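PDB 3ISL: purine catabolism protein pucG from Bacillus subtilis, which catalyses the pyridoxal-phosphate-dependent transamination between (S)-ureidoglycine and glyoxylate, yielding oxalurate and glycine in purine catabolism. Local coordinates for residues A[128-142]-A[157-171]. Residues are numbered along the deposited sequence; the frame is centred on the assembly and turned at random.
Sequences IIREIKKVKPKIVAM and AIGEACRTEDALFIV
Ile158 carries CG1 opposite its carbonyl carbon (chi1 -71°), and the nearly extended chain beyond it delivers CD1 to both layers of the first segment: it meets Ile128 CD1 at 3.6 Å and Met142 SD at 3.9 Å, crossing the methionine chain at about a right angle. In Ile132 the first torsion (chi1 -62°) parts the two branches: CG1, beside the backbone N, leads CD1 to Cys162 SG, while CG2, anti to that N, lies against the aliphatic part of Glu165. Ile129 sets both CG1 and CG2 on the methyl of Ala161, with CG1 3.7 Å from Ala161 CB; the helices run nearly parallel, their axes 9.7 Å apart and inclined by 15°. At the helix ends, Glu165 bends and brings its carboxylate across Lys133 at CG.

Strands 139-142 and 168-171 pair in parallel. Val140 is gripped through both backbone polar atoms, its N donating to Leu168 O and its O accepting from Ile170 N, each at 2.8 Å; Lys138 O and Met142 N extend the pairing to Leu168 N and Ile170 O. Toward the helices, the Val140 side chain points at Cys162, Ala167 and Phe169, but its eclipsed first torsion leaves the exact placement of its methyls doubtful. On the other face of the sheet, Ile139 CG2 touches Ile170 CD1 at 3.6 Å, and helix 71-82 covers these isoleucines through Val82. A Schellman motif at Asp166 turns helix 157-164 into its strand, and Asp166 is held by a salt bridge to Arg214.

Strand 139-143, helix 156-164 and strand 168-172 thus form a beta-alpha-beta crossover, with helix 125-135 packed beside its helix, an arrangement characteristic of the large domain of fold-type I pyridoxal-phosphate enzymes, to which class-V aminotransferases belong.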
ATOM      1  N   ILE A 128       3.863  25.112  23.878  1.00 22.50           N
ATOM      2  CA  ILE A 128       4.648  24.059  23.206  1.00 22.03           C
ATOM      3  C   ILE A 128       6.169  24.402  23.181  1.00 23.46           C
ATOM      4  O   ILE A 128       7.066  23.564  23.536  1.00 22.96           O
ATOM      5  CB  ILE A 128       4.064  23.756  21.787  1.00 21.61           C
ATOM      6  CG1 ILE A 128       2.616  23.250  21.939  1.00 18.86           C
ATOM      7  CG2 ILE A 128       4.986  22.716  21.006  1.00 18.64           C
ATOM      8  CD1 ILE A 128       1.854  22.934  20.670  1.00 20.87           C
ATOM      9  N   ILE A 129       6.451  25.621  22.719  1.00 23.19           N
ATOM     10  CA  ILE A 129       7.827  26.122  22.585  1.00 23.72           C
ATOM     11  C   ILE A 129       8.534  26.058  23.983  1.00 24.86           C
ATOM     12  O   ILE A 129       9.670  25.574  24.093  1.00 24.70           O
ATOM     13  CB  ILE A 129       7.793  27.512  21.971  1.00 23.94           C
ATOM     14  CG1 ILE A 129       7.293  27.416  20.504  1.00 21.98           C
ATOM     15  CG2 ILE A 129       9.140  28.238  22.176  1.00 23.88           C
ATOM     16  CD1 ILE A 129       6.875  28.787  19.962  1.00 26.07           C
ATOM     17  N   ARG A 130       7.835  26.425  25.048  1.00 24.01           N
ATOM     18  CA  ARG A 130       8.399  26.221  26.404  1.00 26.78           C
ATOM     19  C   ARG A 130       8.777  24.722  26.725  1.00 26.96           C
ATOM     20  O   ARG A 130       9.851  24.461  27.325  1.00 26.78           O
ATOM     21  CB  ARG A 130       7.445  26.807  27.429  1.00 27.19           C
ATOM     22  CG  ARG A 130       7.877  26.734  28.852  1.00 33.08           C
ATOM     23  CD  ARG A 130       8.455  28.082  29.270  1.00 38.70           C
ATOM     24  NE  ARG A 130       8.314  28.261  30.702  1.00 39.84           N
ATOM     25  CZ  ARG A 130       9.325  28.416  31.539  1.00 37.05           C
ATOM     26  NH1 ARG A 130      10.587  28.455  31.087  1.00 36.56           N
ATOM     27  NH2 ARG A 130       9.044  28.568  32.820  1.00 38.40           N
ATOM     28  N   GLU A 131       7.933  23.763  26.320  1.00 25.32           N
ATOM     29  CA  GLU A 131       8.268  22.332  26.502  1.00 26.52           C
ATOM     30  C   GLU A 131       9.394  21.883  25.649  1.00 25.00           C
ATOM     31  O   GLU A 131      10.175  21.032  26.080  1.00 27.19           O
ATOM     32  CB  GLU A 131       7.085  21.399  26.253  1.00 27.00           C
ATOM     33  CG  GLU A 131       6.028  21.662  27.289  1.00 31.94           C
ATOM     34  CD  GLU A 131       6.425  21.168  28.679  1.00 31.13           C
ATOM     35  OE1 GLU A 131       6.958  20.056  28.800  1.00 32.97           O
ATOM     36  OE2 GLU A 131       6.136  21.885  29.648  1.00 39.79           O
ATOM     37  N   ILE A 132       9.469  22.402  24.437  1.00 23.38           N
ATOM     38  CA  ILE A 132      10.599  22.163  23.584  1.00 23.57           C
ATOM     39  C   ILE A 132      11.881  22.572  24.316  1.00 24.36           C
ATOM     40  O   ILE A 132      12.811  21.775  24.395  1.00 24.14           O
ATOM     41  CB  ILE A 132      10.464  22.827  22.180  1.00 23.60           C
ATOM     42  CG1 ILE A 132       9.226  22.234  21.408  1.00 22.26           C
ATOM     43  CG2 ILE A 132      11.783  22.623  21.349  1.00 24.31           C
ATOM     44  CD1 ILE A 132       8.963  22.953  20.077  1.00 20.55           C
ATOM     45  N   LYS A 133      11.907  23.782  24.896  1.00 23.83           N
ATOM     46  CA  LYS A 133      13.131  24.288  25.492  1.00 26.37           C
ATOM     47  C   LYS A 133      13.516  23.467  26.722  1.00 26.29           C
ATOM     48  O   LYS A 133      14.669  23.236  27.003  1.00 27.21           O
ATOM     49  CB  LYS A 133      13.052  25.789  25.798  1.00 26.53           C
ATOM     50  CG  LYS A 133      13.205  26.715  24.551  1.00 29.32           C
ATOM     51  CD  LYS A 133      12.716  28.182  24.849  1.00 34.09           C
ATOM     52  CE  LYS A 133      11.125  28.188  25.272  1.00 37.45           C
ATOM     53  NZ  LYS A 133      10.274  29.493  25.643  1.00 22.23           N
ATOM     54  N   LYS A 134      12.510  23.000  27.422  1.00 27.61           N
ATOM     55  CA  LYS A 134      12.655  22.260  28.609  1.00 27.48           C
ATOM     56  C   LYS A 134      13.067  20.803  28.330  1.00 27.82           C
ATOM     57  O   LYS A 134      13.957  20.280  28.980  1.00 27.70           O
ATOM     58  CB  LYS A 134      11.320  22.292  29.321  1.00 28.82           C
ATOM     59  CG  LYS A 134      11.282  21.546  30.619  1.00 33.65           C
ATOM     60  CD  LYS A 134       9.895  21.591  31.181  1.00 41.64           C
ATOM     61  CE  LYS A 134       9.580  20.272  31.839  1.00 45.46           C
ATOM     62  NZ  LYS A 134       8.137  20.038  31.489  1.00 49.21           N
ATOM     63  N   VAL A 135      12.403  20.142  27.393  1.00 26.79           N
ATOM     64  CA  VAL A 135      12.648  18.728  27.196  1.00 28.02           C
ATOM     65  C   VAL A 135      13.874  18.505  26.284  1.00 28.34           C
ATOM     66  O   VAL A 135      14.592  17.488  26.411  1.00 29.10           O
ATOM     67  CB  VAL A 135      11.364  18.024  26.643  1.00 28.08           C
ATOM     68  CG1 VAL A 135      11.635  16.578  26.242  1.00 25.68           C
ATOM     69  CG2 VAL A 135      10.250  18.099  27.723  1.00 28.43           C
ATOM     70  N   LYS A 136      14.099  19.445  25.362  1.00 27.53           N
ATOM     71  CA  LYS A 136      15.175  19.320  24.375  1.00 27.74           C
ATOM     72  C   LYS A 136      15.050  18.018  23.640  1.00 26.79           C
ATOM     73  O   LYS A 136      15.945  17.152  23.733  1.00 25.20           O
ATOM     74  CB  LYS A 136      16.547  19.376  25.087  1.00 29.76           C
ATOM     75  CG  LYS A 136      17.262  20.694  24.839  1.00 33.38           C
ATOM     76  CD  LYS A 136      17.390  21.510  26.095  1.00 39.86           C
ATOM     77  CE  LYS A 136      18.417  20.878  27.030  1.00 39.62           C
ATOM     78  NZ  LYS A 136      18.651  21.802  28.177  1.00 44.02           N
ATOM     79  N   PRO A 137      13.906  17.824  22.947  1.00 25.96           N
ATOM     80  CA  PRO A 137      13.700  16.533  22.293  1.00 25.39           C
ATOM     81  C   PRO A 137      14.516  16.414  21.002  1.00 24.91           C
ATOM     82  O   PRO A 137      14.787  17.424  20.319  1.00 24.29           O
ATOM     83  CB  PRO A 137      12.196  16.569  21.982  1.00 25.50           C
ATOM     84  CG  PRO A 137      11.967  17.978  21.652  1.00 24.77           C
ATOM     85  CD  PRO A 137      12.797  18.749  22.677  1.00 25.43           C
ATOM     86  N   LYS A 138      14.900  15.207  20.631  1.00 24.79           N
ATOM     87  CA  LYS A 138      15.430  15.008  19.272  1.00 25.08           C
ATOM     88  C   LYS A 138      14.308  15.348  18.239  1.00 24.65           C
ATOM     89  O   LYS A 138      14.552  15.908  17.149  1.00 24.67           O
ATOM     90  CB  LYS A 138      15.961  13.550  19.102  1.00 24.52           C
ATOM     91  CG  LYS A 138      16.392  13.194  17.700  1.00 26.92           C
ATOM     92  CD  LYS A 138      16.933  11.732  17.607  1.00 29.11           C
ATOM     93  CE  LYS A 138      17.511  11.418  16.259  1.00 26.97           C
ATOM     94  NZ  LYS A 138      17.923   9.981  16.187  1.00 27.41           N
ATOM     95  N   ILE A 139      13.078  15.035  18.608  1.00 24.55           N
ATOM     96  CA  ILE A 139      11.976  15.094  17.651  1.00 25.34           C
ATOM     97  C   ILE A 139      10.729  15.715  18.279  1.00 25.75           C
ATOM     98  O   ILE A 139      10.350  15.376  19.435  1.00 23.66           O
ATOM     99  CB  ILE A 139      11.545  13.677  17.191  1.00 25.75           C
ATOM    100  CG1 ILE A 139      12.724  12.991  16.500  1.00 27.11           C
ATOM    101  CG2 ILE A 139      10.232  13.746  16.268  1.00 23.91           C
ATOM    102  CD1 ILE A 139      12.651  11.573  16.552  1.00 26.66           C
ATOM    103  N   VAL A 140      10.096  16.607  17.513  1.00 24.88           N
ATOM    104  CA  VAL A 140       8.732  16.959  17.834  1.00 24.03           C
ATOM    105  C   VAL A 140       7.800  16.568  16.719  1.00 24.44           C
ATOM    106  O   VAL A 140       8.017  16.902  15.556  1.00 22.07           O
ATOM    107  CB  VAL A 140       8.559  18.395  18.444  1.00 25.91           C
ATOM    108  CG1 VAL A 140       9.867  19.189  18.669  1.00 26.30           C
ATOM    109  CG2 VAL A 140       7.287  19.152  18.052  1.00 22.34           C
ATOM    110  N   ALA A 141       6.793  15.773  17.106  1.00 24.93           N
ATOM    111  CA  ALA A 141       5.879  15.152  16.160  1.00 24.63           C
ATOM    112  C   ALA A 141       4.521  15.725  16.423  1.00 24.27           C
ATOM    113  O   ALA A 141       4.051  15.705  17.564  1.00 24.96           O
ATOM    114  CB  ALA A 141       5.848  13.596  16.328  1.00 23.48           C
ATOM    115  N   MET A 142       3.848  16.162  15.372  1.00 23.07           N
ATOM    116  CA  MET A 142       2.559  16.791  15.566  1.00 25.18           C
ATOM    117  C   MET A 142       1.588  16.668  14.371  1.00 24.07           C
ATOM    118  O   MET A 142       2.025  16.626  13.233  1.00 23.43           O
ATOM    119  CB  MET A 142       2.814  18.272  15.813  1.00 25.69           C
ATOM    120  CG  MET A 142       1.810  18.917  16.706  1.00 29.04           C
ATOM    121  SD  MET A 142       2.283  20.665  16.833  1.00 34.39           S
ATOM    122  CE  MET A 142       0.702  21.263  17.407  1.00 28.85           C
ATOM    123  N   ALA A 157       5.391  28.998  14.357  1.00 24.69           N
ATOM    124  CA  ALA A 157       6.148  29.391  15.580  1.00 25.92           C
ATOM    125  C   ALA A 157       6.829  28.122  16.173  1.00 25.46           C
ATOM    126  O   ALA A 157       7.994  28.149  16.646  1.00 26.65           O
ATOM    127  CB  ALA A 157       5.211  30.136  16.592  1.00 25.41           C
ATOM    128  N   ILE A 158       6.141  27.006  16.034  1.00 24.44           N
ATOM    129  CA  ILE A 158       6.642  25.741  16.568  1.00 24.36           C
ATOM    130  C   ILE A 158       7.857  25.240  15.758  1.00 23.76           C
ATOM    131  O   ILE A 158       8.875  24.912  16.316  1.00 23.12           O
ATOM    132  CB  ILE A 158       5.505  24.686  16.631  1.00 24.06           C
ATOM    133  CG1 ILE A 158       4.543  25.096  17.741  1.00 23.61           C
ATOM    134  CG2 ILE A 158       6.122  23.221  16.917  1.00 21.92           C
ATOM    135  CD1 ILE A 158       3.166  24.401  17.656  1.00 23.52           C
ATOM    136  N   GLY A 159       7.749  25.235  14.446  1.00 22.73           N
ATOM    137  CA  GLY A 159       8.883  24.890  13.588  1.00 23.95           C
ATOM    138  C   GLY A 159      10.089  25.794  13.772  1.00 24.44           C
ATOM    139  O   GLY A 159      11.214  25.309  13.851  1.00 25.71           O
ATOM    140  N   GLU A 160       9.867  27.095  13.893  1.00 24.21           N
ATOM    141  CA  GLU A 160      10.961  28.010  14.222  1.00 25.63           C
ATOM    142  C   GLU A 160      11.682  27.675  15.514  1.00 24.78           C
ATOM    143  O   GLU A 160      12.934  27.727  15.563  1.00 25.17           O
ATOM    144  CB  GLU A 160      10.489  29.468  14.206  1.00 26.08           C
ATOM    145  CG  GLU A 160      10.598  29.897  12.735  1.00 30.90           C
ATOM    146  CD  GLU A 160       9.811  31.102  12.368  1.00 38.57           C
ATOM    147  OE1 GLU A 160       9.003  31.601  13.189  1.00 39.00           O
ATOM    148  OE2 GLU A 160      10.024  31.551  11.212  1.00 42.17           O
ATOM    149  N   ALA A 161      10.940  27.270  16.537  1.00 22.77           N
ATOM    150  CA  ALA A 161      11.610  26.912  17.807  1.00 22.64           C
ATOM    151  C   ALA A 161      12.369  25.576  17.599  1.00 22.08           C
ATOM    152  O   ALA A 161      13.423  25.404  18.177  1.00 21.65           O
ATOM    153  CB  ALA A 161      10.589  26.802  18.962  1.00 21.39           C
ATOM    154  N   CYS A 162      11.836  24.661  16.775  1.00 21.19           N
ATOM    155  CA  CYS A 162      12.433  23.296  16.593  1.00 23.06           C
ATOM    156  C   CYS A 162      13.782  23.478  15.933  1.00 23.51           C
ATOM    157  O   CYS A 162      14.773  22.923  16.399  1.00 25.26           O
ATOM    158  CB  CYS A 162      11.552  22.349  15.739  1.00 21.02           C
ATOM    159  SG  CYS A 162      10.078  21.746  16.604  1.00 23.84           S
ATOM    160  N   ARG A 163      13.836  24.339  14.918  1.00 24.11           N
ATOM    161  CA  ARG A 163      15.082  24.648  14.212  1.00 25.66           C
ATOM    162  C   ARG A 163      16.184  25.245  15.156  1.00 27.53           C
ATOM    163  O   ARG A 163      17.330  24.812  15.154  1.00 27.44           O
ATOM    164  CB  ARG A 163      14.775  25.611  13.021  1.00 24.71           C
ATOM    165  CG  ARG A 163      15.924  25.776  11.983  1.00 25.86           C
ATOM    166  CD  ARG A 163      16.291  24.428  11.266  1.00 25.34           C
ATOM    167  NE  ARG A 163      15.123  23.735  10.672  1.00 27.62           N
ATOM    168  CZ  ARG A 163      14.703  23.843   9.393  1.00 29.10           C
ATOM    169  NH1 ARG A 163      15.329  24.615   8.505  1.00 30.01           N
ATOM    170  NH2 ARG A 163      13.651  23.163   8.983  1.00 23.14           N
ATOM    171  N   THR A 164      15.835  26.251  15.938  1.00 28.95           N
ATOM    172  CA  THR A 164      16.796  26.815  16.896  1.00 30.55           C
ATOM    173  C   THR A 164      17.227  25.843  17.999  1.00 29.84           C
ATOM    174  O   THR A 164      18.386  25.832  18.370  1.00 30.78           O
ATOM    175  CB  THR A 164      16.375  28.212  17.490  1.00 31.33           C
ATOM    176  OG1 THR A 164      15.559  28.037  18.640  1.00 38.28           O
ATOM    177  CG2 THR A 164      15.638  29.057  16.516  1.00 29.52           C
ATOM    178  N   GLU A 165      16.312  25.007  18.487  1.00 28.83           N
ATOM    179  CA  GLU A 165      16.639  23.994  19.486  1.00 28.88           C
ATOM    180  C   GLU A 165      17.186  22.702  18.883  1.00 29.02           C
ATOM    181  O   GLU A 165      17.448  21.737  19.618  1.00 28.34           O
ATOM    182  CB  GLU A 165      15.439  23.674  20.389  1.00 27.67           C
ATOM    183  CG  GLU A 165      14.865  24.900  21.111  1.00 32.25           C
ATOM    184  CD  GLU A 165      15.817  25.466  22.170  1.00 32.95           C
ATOM    185  OE1 GLU A 165      16.493  24.704  22.890  1.00 34.77           O
ATOM    186  OE2 GLU A 165      15.898  26.686  22.253  1.00 35.19           O
ATOM    187  N   ASP A 166      17.317  22.674  17.554  1.00 28.89           N
ATOM    188  CA  ASP A 166      17.891  21.525  16.856  1.00 29.88           C
ATOM    189  C   ASP A 166      17.078  20.268  17.153  1.00 29.54           C
ATOM    190  O   ASP A 166      17.619  19.199  17.364  1.00 30.30           O
ATOM    191  CB  ASP A 166      19.406  21.394  17.170  1.00 31.57           C
ATOM    192  CG  ASP A 166      20.176  20.493  16.140  1.00 35.01           C
ATOM    193  OD1 ASP A 166      19.743  20.324  14.952  1.00 32.76           O
ATOM    194  OD2 ASP A 166      21.240  19.969  16.572  1.00 34.05           O
ATOM    195  N   ALA A 167      15.751  20.406  17.159  1.00 29.59           N
ATOM    196  CA  ALA A 167      14.819  19.259  17.067  1.00 28.53           C
ATOM    197  C   ALA A 167      14.284  19.075  15.620  1.00 28.43           C
ATOM    198  O   ALA A 167      14.131  20.066  14.873  1.00 26.71           O
ATOM    199  CB  ALA A 167      13.618  19.454  18.059  1.00 28.39           C
ATOM    200  N   LEU A 168      13.937  17.825  15.257  1.00 25.86           N
ATOM    201  CA  LEU A 168      13.268  17.564  14.001  1.00 25.86           C
ATOM    202  C   LEU A 168      11.776  17.740  14.129  1.00 25.79           C
ATOM    203  O   LEU A 168      11.155  17.125  14.991  1.00 26.44           O
ATOM    204  CB  LEU A 168      13.591  16.153  13.480  1.00 25.77           C
ATOM    205  CG  LEU A 168      15.090  15.845  13.534  1.00 24.44           C
ATOM    206  CD1 LEU A 168      15.233  14.337  13.312  1.00 26.06           C
ATOM    207  CD2 LEU A 168      15.815  16.684  12.412  1.00 23.64           C
ATOM    208  N   PHE A 169      11.201  18.606  13.310  1.00 24.57           N
ATOM    209  CA  PHE A 169       9.764  18.856  13.409  1.00 25.66           C
ATOM    210  C   PHE A 169       9.077  17.997  12.347  1.00 25.27           C
ATOM    211  O   PHE A 169       9.264  18.240  11.166  1.00 25.55           O
ATOM    212  CB  PHE A 169       9.521  20.356  13.156  1.00 23.99           C
ATOM    213  CG  PHE A 169       8.092  20.805  13.306  1.00 22.40           C
ATOM    214  CD1 PHE A 169       7.240  20.224  14.221  1.00 26.19           C
ATOM    215  CD2 PHE A 169       7.662  21.931  12.622  1.00 25.19           C
ATOM    216  CE1 PHE A 169       5.985  20.687  14.412  1.00 25.59           C
ATOM    217  CE2 PHE A 169       6.387  22.435  12.806  1.00 23.78           C
ATOM    218  CZ  PHE A 169       5.550  21.822  13.723  1.00 23.23           C
ATOM    219  N   ILE A 170       8.323  16.978  12.775  1.00 26.72           N
ATOM    220  CA  ILE A 170       7.726  15.995  11.859  1.00 26.76           C
ATOM    221  C   ILE A 170       6.228  16.160  11.961  1.00 26.82           C
ATOM    222  O   ILE A 170       5.680  16.038  13.042  1.00 26.90           O
ATOM    223  CB  ILE A 170       8.193  14.569  12.217  1.00 28.05           C
ATOM    224  CG1 ILE A 170       9.730  14.485  11.991  1.00 27.39           C
ATOM    225  CG2 ILE A 170       7.421  13.438  11.371  1.00 27.24           C
ATOM    226  CD1 ILE A 170      10.329  13.430  12.729  1.00 33.54           C
ATOM    227  N   VAL A 171       5.589  16.431  10.826  1.00 24.22           N
ATOM    228  CA  VAL A 171       4.212  16.868  10.813  1.00 23.94           C
ATOM    229  C   VAL A 171       3.309  15.888  10.064  1.00 24.00           C
ATOM    230  O   VAL A 171       3.613  15.481   8.995  1.00 22.91           O
ATOM    231  CB  VAL A 171       4.067  18.345  10.232  1.00 21.91           C
ATOM    232  CG1 VAL A 171       2.583  18.688   9.999  1.00 20.41           C
ATOM    233  CG2 VAL A 171       4.650  19.378  11.230  1.00 23.19           C
TER